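Local coordinates for uncharacterized protein YhfS (Escherichia coli, PDB 4J8L) that is of uncertain function but, as a protein of aminotransferase-like fold, carries covalently bound pyridoxal phosphate and may have cysteine synthase activity, at residues A[258-263]-A[349-354]. Sequence-based numbering, arbitrary orientation.
Sequences ALLNGG and TVLRIL
Leu351 meets Leu260 and Leu259 as a forked bump that faces two consecutive side chains, one methyl turned to each without entering between them, an example of helices joined through leucine tips instead of backbones. The two methyls of the fork part ways. CD1 of Leu351 lies 4.0 Å from CD2 of Leu260, while CD2 of Leu351 reaches only loosely to CD1 of Leu259, at 4.4 Å. With CG anti to the backbone N (chi1 -166°), Leu351 extends from helix 347-360 toward its partner and runs past Leu260 in the opposite direction. The reverse fit uses a single methyl: CD2 of Leu260 sits over the shallow gap between the CD1 methyls of Leu351 and Leu354, and approaches CD1 of Leu354 to 4.3 Å.

Helix 229-261 is ending here, with a Schellman motif at Gly263, and the following Ala264 and Val265 also touch Leu351. Leu260 packs on Leu281 and Val283, and Leu354 on Phe285 of the same strand 279-285; these are alternate residues, placing both helices on one face of the antiparallel sheet in the C-terminal domain. Phe319 adds to the packing around Leu354. Leu259, partly exposed, marks the side nearer solvent. Apolar throughout and without a hydrogen bond across it, this modest contact relies on burial of methyls and on the sheet beneath both helices, and by itself probably fixes their relative direction only loosely.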
loop_
_atom_site.group_PDB
_atom_site.type_symbol
_atom_site.label_atom_id
_atom_site.label_comp_id
_atom_site.label_asym_id
_atom_site.label_seq_id
_atom_site.Cartn_x
_atom_site.Cartn_y
_atom_site.Cartn_z
ATOM N N ALA A 258 0.537 17.899 -15.736
ATOM C CA ALA A 258 0.067 19.047 -16.509
ATOM C C ALA A 258 1.169 19.632 -17.392
ATOM O O ALA A 258 0.931 19.959 -18.560
ATOM C CB ALA A 258 -0.506 20.120 -15.586
ATOM N N LEU A 259 2.367 19.767 -16.833
ATOM C CA LEU A 259 3.500 20.293 -17.590
ATOM C C LEU A 259 3.839 19.396 -18.783
ATOM O O LEU A 259 4.066 19.891 -19.887
ATOM C CB LEU A 259 4.722 20.469 -16.687
ATOM C CG LEU A 259 4.646 21.609 -15.666
ATOM C CD1 LEU A 259 5.708 21.443 -14.587
ATOM C CD2 LEU A 259 4.790 22.947 -16.380
ATOM N N LEU A 260 3.858 18.084 -18.565
ATOM C CA LEU A 260 4.161 17.150 -19.644
ATOM C C LEU A 260 3.079 17.180 -20.713
ATOM O O LEU A 260 3.377 17.183 -21.908
ATOM C CB LEU A 260 4.325 15.730 -19.109
ATOM C CG LEU A 260 5.571 15.510 -18.256
ATOM C CD1 LEU A 260 5.572 14.119 -17.625
ATOM C CD2 LEU A 260 6.819 15.732 -19.100
ATOM N N ASN A 261 1.822 17.209 -20.280
ATOM C CA ASN A 261 0.704 17.294 -21.217
ATOM C C ASN A 261 0.695 18.612 -21.990
ATOM O O ASN A 261 0.120 18.702 -23.077
ATOM C CB ASN A 261 -0.630 17.093 -20.497
ATOM C CG ASN A 261 -0.939 15.629 -20.248
ATOM O OD1 ASN A 261 -0.368 14.750 -20.889
ATOM N ND2 ASN A 261 -1.848 15.362 -19.320
ATOM N N GLY A 262 1.329 19.630 -21.418
ATOM C CA GLY A 262 1.425 20.930 -22.051
ATOM C C GLY A 262 2.591 21.027 -23.012
ATOM O O GLY A 262 2.783 22.054 -23.656
ATOM N N GLY A 263 3.375 19.959 -23.106
ATOM C CA GLY A 263 4.455 19.892 -24.074
ATOM C C GLY A 263 5.807 20.362 -23.575
ATOM O O GLY A 263 6.651 20.771 -24.369
ATOM N N THR A 349 12.393 19.523 -10.576
ATOM C CA THR A 349 13.525 18.603 -10.510
ATOM C C THR A 349 13.311 17.400 -11.427
ATOM O O THR A 349 14.213 16.997 -12.155
ATOM C CB THR A 349 13.765 18.119 -9.064
ATOM O OG1 THR A 349 14.275 19.206 -8.284
ATOM C CG2 THR A 349 14.759 16.963 -9.012
ATOM N N VAL A 350 12.114 16.826 -11.396
ATOM C CA VAL A 350 11.837 15.670 -12.245
ATOM C C VAL A 350 11.935 16.064 -13.715
ATOM O O VAL A 350 12.532 15.340 -14.528
ATOM C CB VAL A 350 10.454 15.060 -11.945
ATOM C CG1 VAL A 350 10.108 13.977 -12.968
ATOM C CG2 VAL A 350 10.432 14.480 -10.532
ATOM N N LEU A 351 11.379 17.225 -14.047
ATOM C CA LEU A 351 11.414 17.720 -15.425
ATOM C C LEU A 351 12.851 17.972 -15.875
ATOM O O LEU A 351 13.225 17.641 -17.007
ATOM C CB LEU A 351 10.575 18.995 -15.544
ATOM C CG LEU A 351 10.181 19.550 -16.903
ATOM C CD1 LEU A 351 9.263 18.571 -17.611
ATOM C CD2 LEU A 351 9.486 20.886 -16.711
ATOM N N ARG A 352 13.658 18.546 -14.988
ATOM C CA ARG A 352 15.050 18.822 -15.309
ATOM C C ARG A 352 15.829 17.533 -15.550
ATOM O O ARG A 352 16.570 17.415 -16.520
ATOM C CB ARG A 352 15.720 19.640 -14.204
ATOM C CG ARG A 352 17.202 19.933 -14.485
ATOM C CD ARG A 352 17.870 20.706 -13.343
ATOM N NE ARG A 352 17.825 19.982 -12.069
ATOM C CZ ARG A 352 18.571 18.918 -11.787
ATOM N NH1 ARG A 352 19.419 18.437 -12.693
ATOM N NH2 ARG A 352 18.454 18.318 -10.605
ATOM N N ILE A 353 15.666 16.563 -14.659
ATOM C CA ILE A 353 16.363 15.294 -14.826
ATOM C C ILE A 353 15.924 14.626 -16.128
ATOM O O ILE A 353 16.750 14.084 -16.877
ATOM C CB ILE A 353 16.126 14.353 -13.620
ATOM C CG1 ILE A 353 16.802 14.925 -12.374
ATOM C CG2 ILE A 353 16.677 12.965 -13.915
ATOM C CD1 ILE A 353 16.438 14.155 -11.102
ATOM N N LEU A 354 14.625 14.682 -16.412
ATOM C CA LEU A 354 14.104 14.142 -17.673
ATOM C C LEU A 354 14.757 14.801 -18.886
ATOM O O LEU A 354 15.236 14.114 -19.794
ATOM C CB LEU A 354 12.594 14.344 -17.758
ATOM C CG LEU A 354 11.697 13.133 -17.532
ATOM C CD1 LEU A 354 10.250 13.522 -17.763
ATOM C CD2 LEU A 354 12.107 11.996 -18.459
#